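Side-chain contacts in peptidyl-prolyl cis-trans isomerase (Hirschia baltica, PDB 5EX2), which probably catalyses the cis-trans isomerisation of peptide bonds preceding proline, as cyclophilins do, and so serves as a folding helper in the periplasm: residues 26-31 and 35-40; 21-26 and 50-55; 171-176 and 189-194; 149-152 and 156-159. All blocks are in the same frame, centred on the assembly; numbering follows the deposited sequence.

Contact 1 of 4, residues 26-31 and 35-40; sequences VIFETT and VYIELA
Four backbone hydrogen bonds join Val26 and Phe28 to Ile37 and Val35, making an antiparallel hairpin of the first two strands of the cyclophilin barrel. N and O of Val26 pair with O and N of Ile37, both bonds 2.9 Å; N and O of Phe28 pair likewise with O and N of Val35, both 2.8 Å. Between them Ile27 and Tyr36 form a non-hydrogen-bonded pair.

Toward the barrel interior, CD1 of Ile37 rests over one face of the Phe28 ring, 3.9 Å from its centroid and shifted toward the rim, a CH-pi contact. An extended chi2 of 167° carries this methyl out to the ring. Nearby, CG2 of Val26 meets CD2 of Leu39 at 3.8 Å, the two side chains crossing almost perpendicularly. On the other face Ile27 lies alongside Tyr36, both pointing the same way, with CG1 of Ile27 3.8 Å from CE1 of Tyr36. With an alanine in place of Ile27, the flank of the Tyr36 ring would probably face a gap.

Ile27, Glu29 and Tyr36 turn their backbone groups to Val217, Ser215 and Glu193, so the hairpin is bonded along both outer edges while hydrocarbon packs between its strands.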
loop_
_atom_site.group_PDB
_atom_site.type_symbol
_atom_site.label_atom_id
_atom_site.label_comp_id
_atom_site.label_asym_id
_atom_site.label_seq_id
_atom_site.Cartn_x
_atom_site.Cartn_y
_atom_site.Cartn_z
ATOM N N VAL A 26 -1.923 9.839 -0.409
ATOM C CA VAL A 26 -2.968 10.171 0.541
ATOM C C VAL A 26 -2.353 10.380 1.909
ATOM O O VAL A 26 -1.497 9.611 2.343
ATOM C CB VAL A 26 -4.009 9.040 0.642
ATOM C CG1 VAL A 26 -5.261 9.515 1.372
ATOM C CG2 VAL A 26 -4.338 8.473 -0.739
ATOM N N ILE A 27 -2.803 11.423 2.596
ATOM C CA ILE A 27 -2.385 11.679 3.961
ATOM C C ILE A 27 -3.496 11.239 4.914
ATOM O O ILE A 27 -4.575 11.790 4.873
ATOM C CB ILE A 27 -2.080 13.156 4.202
ATOM C CG1 ILE A 27 -1.198 13.723 3.080
ATOM C CG2 ILE A 27 -1.412 13.322 5.553
ATOM C CD1 ILE A 27 -0.913 15.187 3.235
ATOM N N PHE A 28 -3.204 10.225 5.728
ATOM C CA PHE A 28 -4.083 9.821 6.819
ATOM C C PHE A 28 -3.524 10.376 8.116
ATOM O O PHE A 28 -2.522 9.877 8.616
ATOM C CB PHE A 28 -4.174 8.287 6.919
ATOM C CG PHE A 28 -5.188 7.640 6.000
ATOM C CD1 PHE A 28 -5.782 8.335 4.961
ATOM C CD2 PHE A 28 -5.521 6.300 6.179
ATOM C CE1 PHE A 28 -6.716 7.717 4.139
ATOM C CE2 PHE A 28 -6.446 5.688 5.361
ATOM C CZ PHE A 28 -7.038 6.392 4.339
ATOM N N GLU A 29 -4.156 11.398 8.674
ATOM C CA GLU A 29 -3.766 11.878 9.986
ATOM C C GLU A 29 -4.543 11.140 11.047
ATOM O O GLU A 29 -5.766 11.173 11.026
ATOM C CB GLU A 29 -4.034 13.369 10.116
ATOM C CG GLU A 29 -2.992 14.239 9.440
ATOM C CD GLU A 29 -1.665 14.229 10.190
ATOM O OE1 GLU A 29 -1.547 13.507 11.214
ATOM O OE2 GLU A 29 -0.736 14.943 9.756
ATOM N N THR A 30 -3.843 10.454 11.946
ATOM C CA THR A 30 -4.489 9.673 12.988
ATOM C C THR A 30 -4.103 10.228 14.349
ATOM O O THR A 30 -3.164 11.036 14.474
ATOM C CB THR A 30 -4.104 8.168 12.946
ATOM O OG1 THR A 30 -2.852 7.980 13.620
ATOM C CG2 THR A 30 -4.025 7.639 11.527
ATOM N N THR A 31 -4.800 9.768 15.383
ATOM C CA THR A 31 -4.489 10.176 16.722
ATOM C C THR A 31 -3.191 9.561 17.248
ATOM O O THR A 31 -2.811 9.823 18.376
ATOM C CB THR A 31 -5.666 9.869 17.675
ATOM O OG1 THR A 31 -6.153 8.547 17.424
ATOM C CG2 THR A 31 -6.796 10.860 17.450
ATOM N N VAL A 35 0.133 8.910 8.535
ATOM C CA VAL A 35 0.384 7.792 7.659
ATOM C C VAL A 35 0.262 8.325 6.230
ATOM O O VAL A 35 -0.768 8.884 5.856
ATOM C CB VAL A 35 -0.612 6.631 7.897
ATOM C CG1 VAL A 35 -0.300 5.465 6.988
ATOM C CG2 VAL A 35 -0.601 6.188 9.369
ATOM N N TYR A 36 1.330 8.188 5.455
ATOM C CA TYR A 36 1.317 8.555 4.050
ATOM C C TYR A 36 1.169 7.286 3.232
ATOM O O TYR A 36 2.013 6.400 3.325
ATOM C CB TYR A 36 2.603 9.297 3.658
ATOM C CG TYR A 36 2.775 10.638 4.340
ATOM C CD1 TYR A 36 2.113 11.753 3.884
ATOM C CD2 TYR A 36 3.625 10.777 5.426
ATOM C CE1 TYR A 36 2.280 12.976 4.505
ATOM C CE2 TYR A 36 3.804 11.990 6.043
ATOM C CZ TYR A 36 3.124 13.073 5.581
ATOM O OH TYR A 36 3.321 14.283 6.212
ATOM N N ILE A 37 0.111 7.211 2.433
ATOM C CA ILE A 37 -0.179 6.012 1.658
ATOM C C ILE A 37 -0.016 6.311 0.173
ATOM O O ILE A 37 -0.581 7.289 -0.333
ATOM C CB ILE A 37 -1.607 5.518 1.927
ATOM C CG1 ILE A 37 -1.733 5.100 3.387
ATOM C CG2 ILE A 37 -1.960 4.347 0.999
ATOM C CD1 ILE A 37 -3.156 4.888 3.849
ATOM N N GLU A 38 0.753 5.483 -0.526
ATOM C CA GLU A 38 0.785 5.536 -1.981
ATOM C C GLU A 38 -0.232 4.548 -2.539
ATOM O O GLU A 38 -0.208 3.360 -2.227
ATOM C CB GLU A 38 2.179 5.244 -2.573
ATOM C CG GLU A 38 2.184 5.536 -4.069
ATOM C CD GLU A 38 3.486 5.247 -4.789
ATOM O OE1 GLU A 38 4.426 4.696 -4.186
ATOM O OE2 GLU A 38 3.542 5.583 -5.990
ATOM N N LEU A 39 -1.104 5.058 -3.392
ATOM C CA LEU A 39 -2.071 4.247 -4.109
ATOM C C LEU A 39 -1.396 3.497 -5.250
ATOM O O LEU A 39 -0.443 3.997 -5.861
ATOM C CB LEU A 39 -3.173 5.121 -4.680
ATOM C CG LEU A 39 -3.867 5.999 -3.655
ATOM C CD1 LEU A 39 -4.835 6.965 -4.338
ATOM C CD2 LEU A 39 -4.581 5.129 -2.618
ATOM N N ALA A 40 -1.913 2.313 -5.568
ATOM C CA ALA A 40 -1.350 1.454 -6.598
ATOM C C ALA A 40 -2.367 1.174 -7.707
ATOM O O ALA A 40 -3.000 0.111 -7.716
ATOM C CB ALA A 40 -0.885 0.153 -5.979
#

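Contact 2 of 4, residues 21-26 and 50-55; sequences DPDNLV and QIRKVV
Arg52, on the helix 45-57 that packs at the end of the cyclophilin barrel, reaches across to Asp23 and Asn24 in the turn leading into the first barrel strand. This is the tight part of the contact, although all three residues are partly exposed. NE of Arg52 donates to the backbone O of Asp23 at 2.7 Å with an N-H...O angle of 164°, and NH2 of Arg52 gives OD1 of Asn24 a bond of 2.9 Å. Both oxygens lie at the edge of the guanidinium, in its plane; a longer bond from NH2 to the same Asp23 O is weak. The carboxylate of Asp23 comes instead over a guanidinium face, the two planes only 8° apart, with OD2 of Asp23 3.3 Å from NE of Arg52. That salt bridge rests on charge alone, for no N-H points at the oxygen, while OD1 of Asp23 binds Ser220 and Arg56. A leucine in place of Arg52 would probably leave Asp23 O and Asn24 OD1 without these donors and the turn less firmly fixed to the helix.

The buried side is looser: two valines slide past each other in opposite directions, CG1 of Val26 touching CG2 of Val55 at 4.0 Å. Behind the grip, an Asx turn shapes the approach, OD1 of Asp21 accepting from N of Asp23 at 2.9 Å from above the carboxylate plane.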
loop_
_atom_site.group_PDB
_atom_site.type_symbol
_atom_site.label_atom_id
_atom_site.label_comp_id
_atom_site.label_asym_id
_atom_site.label_seq_id
_atom_site.Cartn_x
_atom_site.Cartn_y
_atom_site.Cartn_z
ATOM N N ASP A 21 3.474 10.443 -7.625
ATOM C CA ASP A 21 2.428 11.292 -8.172
ATOM C C ASP A 21 1.527 11.817 -7.039
ATOM O O ASP A 21 1.015 11.028 -6.253
ATOM C CB ASP A 21 1.629 10.452 -9.179
ATOM C CG ASP A 21 0.580 11.231 -9.941
ATOM O OD1 ASP A 21 0.028 12.218 -9.421
ATOM O OD2 ASP A 21 0.272 10.807 -11.077
ATOM N N PRO A 22 1.322 13.144 -6.939
ATOM C CA PRO A 22 0.449 13.616 -5.854
ATOM C C PRO A 22 -0.966 13.027 -5.876
ATOM O O PRO A 22 -1.555 12.920 -4.808
ATOM C CB PRO A 22 0.389 15.140 -6.076
ATOM C CG PRO A 22 1.530 15.478 -6.902
ATOM C CD PRO A 22 1.949 14.258 -7.674
ATOM N N ASP A 23 -1.488 12.644 -7.036
ATOM C CA ASP A 23 -2.812 12.043 -7.086
ATOM C C ASP A 23 -2.774 10.574 -6.638
ATOM O O ASP A 23 -3.822 9.945 -6.532
ATOM C CB ASP A 23 -3.412 12.156 -8.492
ATOM C CG ASP A 23 -4.931 12.198 -8.471
ATOM O OD1 ASP A 23 -5.504 12.868 -7.580
ATOM O OD2 ASP A 23 -5.573 11.566 -9.332
ATOM N N ASN A 24 -1.587 10.026 -6.401
ATOM C CA ASN A 24 -1.471 8.683 -5.830
ATOM C C ASN A 24 -1.038 8.720 -4.370
ATOM O O ASN A 24 -0.639 7.705 -3.822
ATOM C CB ASN A 24 -0.462 7.836 -6.615
ATOM C CG ASN A 24 -0.916 7.521 -8.012
ATOM O OD1 ASN A 24 -2.079 7.663 -8.345
ATOM N ND2 ASN A 24 0.019 7.088 -8.847
ATOM N N LEU A 25 -1.102 9.888 -3.740
ATOM C CA LEU A 25 -0.577 10.049 -2.390
ATOM C C LEU A 25 -1.652 10.590 -1.467
ATOM O O LEU A 25 -2.188 11.667 -1.694
ATOM C CB LEU A 25 0.633 10.983 -2.397
ATOM C CG LEU A 25 1.411 11.170 -1.096
ATOM C CD1 LEU A 25 1.944 9.853 -0.548
ATOM C CD2 LEU A 25 2.569 12.145 -1.342
ATOM N N VAL A 26 -1.923 9.839 -0.409
ATOM C CA VAL A 26 -2.968 10.171 0.541
ATOM C C VAL A 26 -2.353 10.380 1.909
ATOM O O VAL A 26 -1.497 9.611 2.343
ATOM C CB VAL A 26 -4.009 9.040 0.642
ATOM C CG1 VAL A 26 -5.261 9.515 1.372
ATOM C CG2 VAL A 26 -4.338 8.473 -0.739
ATOM N N GLN A 50 -11.999 4.369 -5.904
ATOM C CA GLN A 50 -12.902 4.415 -4.751
ATOM C C GLN A 50 -12.301 5.191 -3.594
ATOM O O GLN A 50 -12.968 6.024 -2.976
ATOM C CB GLN A 50 -13.250 3.001 -4.313
ATOM C CG GLN A 50 -14.201 2.895 -3.122
ATOM C CD GLN A 50 -15.665 3.024 -3.497
ATOM O OE1 GLN A 50 -16.011 3.329 -4.637
ATOM N NE2 GLN A 50 -16.538 2.758 -2.532
ATOM N N ILE A 51 -11.040 4.932 -3.275
ATOM C CA ILE A 51 -10.413 5.612 -2.145
ATOM C C ILE A 51 -10.331 7.112 -2.411
ATOM O O ILE A 51 -10.665 7.903 -1.545
ATOM C CB ILE A 51 -9.021 5.038 -1.841
ATOM C CG1 ILE A 51 -9.143 3.569 -1.372
ATOM C CG2 ILE A 51 -8.288 5.884 -0.816
ATOM C CD1 ILE A 51 -10.011 3.327 -0.132
ATOM N N ARG A 52 -9.916 7.515 -3.603
ATOM C CA ARG A 52 -9.906 8.948 -3.910
ATOM C C ARG A 52 -11.281 9.571 -3.716
ATOM O O ARG A 52 -11.415 10.650 -3.134
ATOM C CB ARG A 52 -9.453 9.209 -5.344
ATOM C CG ARG A 52 -8.018 8.859 -5.630
ATOM C CD ARG A 52 -7.526 9.569 -6.879
ATOM N NE ARG A 52 -6.261 9.005 -7.328
ATOM C CZ ARG A 52 -6.141 8.106 -8.295
ATOM N NH1 ARG A 52 -7.203 7.663 -8.960
ATOM N NH2 ARG A 52 -4.938 7.658 -8.608
ATOM N N LYS A 53 -12.298 8.892 -4.215
ATOM C CA LYS A 53 -13.667 9.357 -4.106
ATOM C C LYS A 53 -14.078 9.511 -2.648
ATOM O O LYS A 53 -14.612 10.545 -2.262
ATOM C CB LYS A 53 -14.586 8.379 -4.837
ATOM C CG LYS A 53 -16.063 8.681 -4.754
ATOM C CD LYS A 53 -16.867 7.600 -5.482
ATOM C CE LYS A 53 -18.370 7.818 -5.343
ATOM N NZ LYS A 53 -18.858 8.949 -6.178
ATOM N N VAL A 54 -13.848 8.489 -1.831
ATOM C CA VAL A 54 -14.281 8.559 -0.434
ATOM C C VAL A 54 -13.502 9.643 0.323
ATOM O O VAL A 54 -14.075 10.425 1.077
ATOM C CB VAL A 54 -14.143 7.182 0.257
ATOM C CG1 VAL A 54 -14.538 7.262 1.720
ATOM C CG2 VAL A 54 -15.013 6.157 -0.448
ATOM N N VAL A 55 -12.201 9.724 0.093
ATOM C CA VAL A 55 -11.397 10.755 0.729
ATOM C C VAL A 55 -11.997 12.124 0.431
ATOM O O VAL A 55 -12.188 12.939 1.335
ATOM C CB VAL A 55 -9.909 10.687 0.259
ATOM C CG1 VAL A 55 -9.140 11.938 0.677
ATOM C CG2 VAL A 55 -9.233 9.458 0.819
#

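Contact 3 of 4, residues 171-176 and 189-194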
loop_
_atom_site.group_PDB
_atom_site.type_symbol
_atom_site.label_atom_id
_atom_site.label_comp_id
_atom_site.label_asym_id
_atom_site.label_seq_id
_atom_site.Cartn_x
_atom_site.Cartn_y
_atom_site.Cartn_z
ATOM N N PHE A 171 -11.167 -0.095 5.501
ATOM C CA PHE A 171 -9.850 -0.464 5.008
ATOM C C PHE A 171 -9.037 -1.034 6.152
ATOM O O PHE A 171 -9.395 -0.863 7.324
ATOM C CB PHE A 171 -9.125 0.750 4.443
ATOM C CG PHE A 171 -8.936 1.819 5.458
ATOM C CD1 PHE A 171 -9.895 2.788 5.650
ATOM C CD2 PHE A 171 -7.821 1.806 6.276
ATOM C CE1 PHE A 171 -9.736 3.748 6.637
ATOM C CE2 PHE A 171 -7.655 2.755 7.259
ATOM C CZ PHE A 171 -8.618 3.728 7.444
ATOM N N PHE A 172 -7.974 -1.754 5.863
ATOM C CA PHE A 172 -7.079 -2.085 6.946
ATOM C C PHE A 172 -5.633 -1.832 6.575
ATOM O O PHE A 172 -5.189 -1.974 5.423
ATOM C CB PHE A 172 -7.309 -3.495 7.466
ATOM C CG PHE A 172 -7.294 -4.550 6.438
ATOM C CD1 PHE A 172 -8.420 -4.811 5.681
ATOM C CD2 PHE A 172 -6.176 -5.334 6.271
ATOM C CE1 PHE A 172 -8.420 -5.824 4.757
ATOM C CE2 PHE A 172 -6.170 -6.347 5.349
ATOM C CZ PHE A 172 -7.294 -6.592 4.584
ATOM N N LEU A 173 -4.926 -1.433 7.616
ATOM C CA LEU A 173 -3.499 -1.130 7.580
ATOM C C LEU A 173 -2.745 -2.341 8.084
ATOM O O LEU A 173 -2.937 -2.762 9.233
ATOM C CB LEU A 173 -3.177 0.074 8.460
ATOM C CG LEU A 173 -4.011 1.323 8.208
ATOM C CD1 LEU A 173 -3.606 2.407 9.204
ATOM C CD2 LEU A 173 -3.851 1.841 6.782
ATOM N N MET A 174 -1.925 -2.951 7.240
ATOM C CA MET A 174 -1.227 -4.164 7.642
ATOM C C MET A 174 -0.095 -3.874 8.605
ATOM O O MET A 174 0.825 -3.133 8.295
ATOM C CB MET A 174 -0.675 -4.917 6.432
ATOM C CG MET A 174 -1.714 -5.399 5.451
ATOM S SD MET A 174 -3.023 -6.367 6.209
ATOM C CE MET A 174 -2.083 -7.564 7.128
ATOM N N ARG A 175 -0.183 -4.450 9.787
ATOM C CA ARG A 175 0.828 -4.275 10.824
ATOM C C ARG A 175 1.887 -5.364 10.778
ATOM O O ARG A 175 2.994 -5.170 11.270
ATOM C CB ARG A 175 0.181 -4.250 12.207
ATOM C CG ARG A 175 -0.657 -3.013 12.446
ATOM C CD ARG A 175 -1.604 -3.128 13.612
ATOM N NE ARG A 175 -1.040 -3.430 14.928
ATOM C CZ ARG A 175 -1.261 -2.706 16.034
ATOM N NH1 ARG A 175 -1.888 -1.526 15.985
ATOM N NH2 ARG A 175 -0.793 -3.138 17.199
ATOM N N ASP A 176 1.555 -6.508 10.184
ATOM C CA ASP A 176 2.463 -7.653 10.104
ATOM C C ASP A 176 2.064 -8.503 8.912
ATOM O O ASP A 176 0.908 -8.478 8.460
ATOM C CB ASP A 176 2.432 -8.475 11.394
ATOM C CG ASP A 176 3.497 -9.556 11.419
ATOM O OD1 ASP A 176 4.691 -9.207 11.504
ATOM O OD2 ASP A 176 3.147 -10.757 11.354
ATOM N N GLY A 189 -2.800 -0.149 -1.707
ATOM C CA GLY A 189 -1.824 0.873 -1.401
ATOM C C GLY A 189 -0.777 0.394 -0.430
ATOM O O GLY A 189 -0.781 -0.755 -0.010
ATOM N N ARG A 190 0.136 1.295 -0.104
ATOM C CA ARG A 190 1.231 0.995 0.778
ATOM C C ARG A 190 1.597 2.212 1.610
ATOM O O ARG A 190 1.624 3.306 1.082
ATOM C CB ARG A 190 2.430 0.530 -0.049
ATOM C CG ARG A 190 3.561 0.091 0.774
ATOM C CD ARG A 190 4.680 -0.390 -0.095
ATOM N NE ARG A 190 5.426 0.665 -0.769
ATOM C CZ ARG A 190 6.403 1.358 -0.204
ATOM N NH1 ARG A 190 6.709 1.164 1.072
ATOM N NH2 ARG A 190 7.080 2.243 -0.917
ATOM N N MET A 191 1.905 1.997 2.886
ATOM C CA MET A 191 2.316 3.082 3.786
ATOM C C MET A 191 3.773 3.416 3.563
ATOM O O MET A 191 4.661 2.685 4.000
ATOM C CB MET A 191 2.082 2.677 5.246
ATOM C CG MET A 191 0.610 2.423 5.560
ATOM S SD MET A 191 0.284 1.976 7.264
ATOM C CE MET A 191 0.380 0.202 7.196
ATOM N N LEU A 192 4.019 4.507 2.850
ATOM C CA LEU A 192 5.371 4.998 2.627
ATOM C C LEU A 192 6.046 5.373 3.933
ATOM O O LEU A 192 7.227 5.094 4.157
ATOM C CB LEU A 192 5.342 6.209 1.707
ATOM C CG LEU A 192 4.696 6.023 0.342
ATOM C CD1 LEU A 192 4.938 7.256 -0.508
ATOM C CD2 LEU A 192 5.243 4.788 -0.364
ATOM N N GLU A 193 5.270 6.032 4.786
ATOM C CA GLU A 193 5.678 6.398 6.129
ATOM C C GLU A 193 4.457 6.161 6.979
ATOM O O GLU A 193 3.331 6.346 6.512
ATOM C CB GLU A 193 6.164 7.852 6.217
ATOM C CG GLU A 193 7.616 8.034 5.796
ATOM C CD GLU A 193 8.149 9.448 6.025
ATOM O OE1 GLU A 193 7.491 10.251 6.731
ATOM O OE2 GLU A 193 9.242 9.757 5.499
ATOM N N GLY A 194 4.674 5.712 8.203
ATOM C CA GLY A 194 3.590 5.511 9.140
ATOM C C GLY A 194 3.260 4.072 9.489
ATOM O O GLY A 194 2.314 3.831 10.215
#
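Inside the eight-stranded cyclophilin barrel, Leu173 and Met191 meet from strands that are not neighbours: strand 155-158 runs between 171-174 and 187-191. The CA atoms of Leu173 and Met191 are accordingly 8.1 Å apart, no hydrogen bond joins the segments, and the contact depends on how far one methionine can reach. Both residues also pack on Val156 of the intervening strand, so the three side chains form a continuous piece of the barrel core; Phe65 adjoins Leu173, and Val35 adjoins Met191.

The thioether does the touching. Met191 runs out extended through chi2 (-179°) and then bends at chi3 (-91°), which brings its terminal methyl alongside the leucine rather than past it. CE of Met191 lies 3.8 Å from CB of Leu173, the two side chains crossing at about a right angle. The same methyl approaches the peptide beyond, 3.5 Å from the backbone O of Met174, whose own side chain leads off elsewhere. Just past Met191 a classic beta bulge sets Leu192 and Glu193 opposite the single residue Tyr36, and Gly194 takes the N-cap position of the helix that follows. The sulfur grazes the branch of the leucine, SD of Met191 standing 4.2 Å from CD2 of Leu173.

Contact 4 of 4, residues 149-152 and 156-159; sequences MPHC and VSMA
Ser157 and His151 are joined by a single side-chain hydrogen bond, OG of Ser157 to NE2 of His151 at 2.9 Å. The hydroxyl arrives at the ring edge, in the imidazole plane, and the angle of 160° makes the bond fairly straight. With OG set opposite the backbone N of Ser157 (chi1 -172°), the hydroxyl is presented to the histidine. The other ring nitrogen, ND1 of His151, is also hydrogen-bonded, outside the two segments, so both nitrogens of this buried ring are satisfied.

Backbone bonds shape the loop that carries the ring. An inverse gamma turn is centred on His151, with a weak bond of 2.9 Å from N of Cys152 to O of Pro150, while N of His151 donates to OD1 of Asp182.

In fold terms, a loop leaving the five-stranded sheet is pinned here to the outer side of barrel strand 155-158; the preceding residue of that strand, Val156, packs inward on Leu173 and Met191.

Van der Waals contact follows the polar bond closely: CB of Ser157 lies 3.7 Å from CD2 of His151. Beyond the pair, the imidazole packs against Leu181, Met174 and Ser187, and Tyr185 adjoins the serine. The covalent tie comes last, a disulfide from SG of Cys152 to Cys254.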
loop_
_atom_site.group_PDB
_atom_site.type_symbol
_atom_site.label_atom_id
_atom_site.label_comp_id
_atom_site.label_asym_id
_atom_site.label_seq_id
_atom_site.Cartn_x
_atom_site.Cartn_y
_atom_site.Cartn_z
ATOM N N MET A 149 -0.609 -8.082 -4.909
ATOM C CA MET A 149 0.224 -7.431 -3.930
ATOM C C MET A 149 -0.013 -8.111 -2.600
ATOM O O MET A 149 -1.074 -7.916 -1.986
ATOM C CB MET A 149 -0.088 -5.941 -3.839
ATOM C CG MET A 149 0.683 -5.248 -2.738
ATOM S SD MET A 149 0.810 -3.465 -2.980
ATOM C CE MET A 149 -0.889 -2.950 -2.831
ATOM N N PRO A 150 0.956 -8.909 -2.148
ATOM C CA PRO A 150 0.733 -9.659 -0.911
ATOM C C PRO A 150 0.650 -8.760 0.299
ATOM O O PRO A 150 1.159 -7.645 0.276
ATOM C CB PRO A 150 1.961 -10.560 -0.831
ATOM C CG PRO A 150 3.005 -9.832 -1.569
ATOM C CD PRO A 150 2.283 -9.191 -2.718
ATOM N N HIS A 151 0.003 -9.260 1.343
ATOM C CA HIS A 151 -0.277 -8.460 2.509
ATOM C C HIS A 151 0.917 -8.451 3.471
ATOM O O HIS A 151 0.860 -8.950 4.590
ATOM C CB HIS A 151 -1.566 -8.970 3.149
ATOM C CG HIS A 151 -2.787 -8.633 2.344
ATOM N ND1 HIS A 151 -3.125 -9.283 1.182
ATOM C CD2 HIS A 151 -3.732 -7.687 2.536
ATOM C CE1 HIS A 151 -4.236 -8.748 0.693
ATOM N NE2 HIS A 151 -4.622 -7.776 1.495
ATOM N N CYS A 152 2.016 -7.868 3.010
ATOM C CA CYS A 152 3.163 -7.584 3.848
ATOM C C CYS A 152 2.796 -6.470 4.813
ATOM O O CYS A 152 1.895 -5.699 4.536
ATOM C CB CYS A 152 4.379 -7.118 3.018
ATOM S SG CYS A 152 4.952 -8.196 1.753
ATOM N N VAL A 156 -1.829 -1.724 2.442
ATOM C CA VAL A 156 -3.149 -1.244 2.812
ATOM C C VAL A 156 -4.167 -1.954 1.929
ATOM O O VAL A 156 -3.957 -2.089 0.723
ATOM C CB VAL A 156 -3.230 0.300 2.660
ATOM C CG1 VAL A 156 -4.570 0.831 3.081
ATOM C CG2 VAL A 156 -2.126 0.968 3.473
ATOM N N SER A 157 -5.263 -2.416 2.518
ATOM C CA SER A 157 -6.195 -3.281 1.819
ATOM C C SER A 157 -7.628 -2.966 2.206
ATOM O O SER A 157 -7.866 -2.110 3.035
ATOM C CB SER A 157 -5.830 -4.727 2.118
ATOM O OG SER A 157 -6.577 -5.612 1.328
ATOM N N MET A 158 -8.569 -3.610 1.541
ATOM C CA MET A 158 -9.972 -3.299 1.704
ATOM C C MET A 158 -10.691 -4.344 2.535
ATOM O O MET A 158 -10.630 -5.520 2.235
ATOM C CB MET A 158 -10.645 -3.187 0.340
ATOM C CG MET A 158 -11.782 -2.212 0.332
ATOM S SD MET A 158 -11.162 -0.524 0.374
ATOM C CE MET A 158 -12.670 0.366 0.720
ATOM N N ALA A 159 -11.369 -3.908 3.583
ATOM C CA ALA A 159 -12.168 -4.814 4.373
ATOM C C ALA A 159 -13.363 -5.277 3.571
ATOM O O ALA A 159 -13.840 -4.584 2.679
ATOM C CB ALA A 159 -12.636 -4.146 5.638
#

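In the fold
From the N terminus, contact 2 opens first: residues 21-26 lead into the first barrel strand, and its loop closes when the helix 45-57 packs back on them. Contact 1 is nested inside that loop, a short hairpin sharing Val26 with it. Contacts 4 and 3 follow in series, the first closing before the second opens. Contact 4 fastens the loop after strand 145-148 to strand 155-158, and contact 3 then reaches over that strand, from 171-174 to 187-191. Since 33-39 pairs with 187-191, and 187-191 with 155-158, contacts 1, 3 and 4 lie on adjoining strands of one barrel, while contact 2 ties the helix to the start of the first strand.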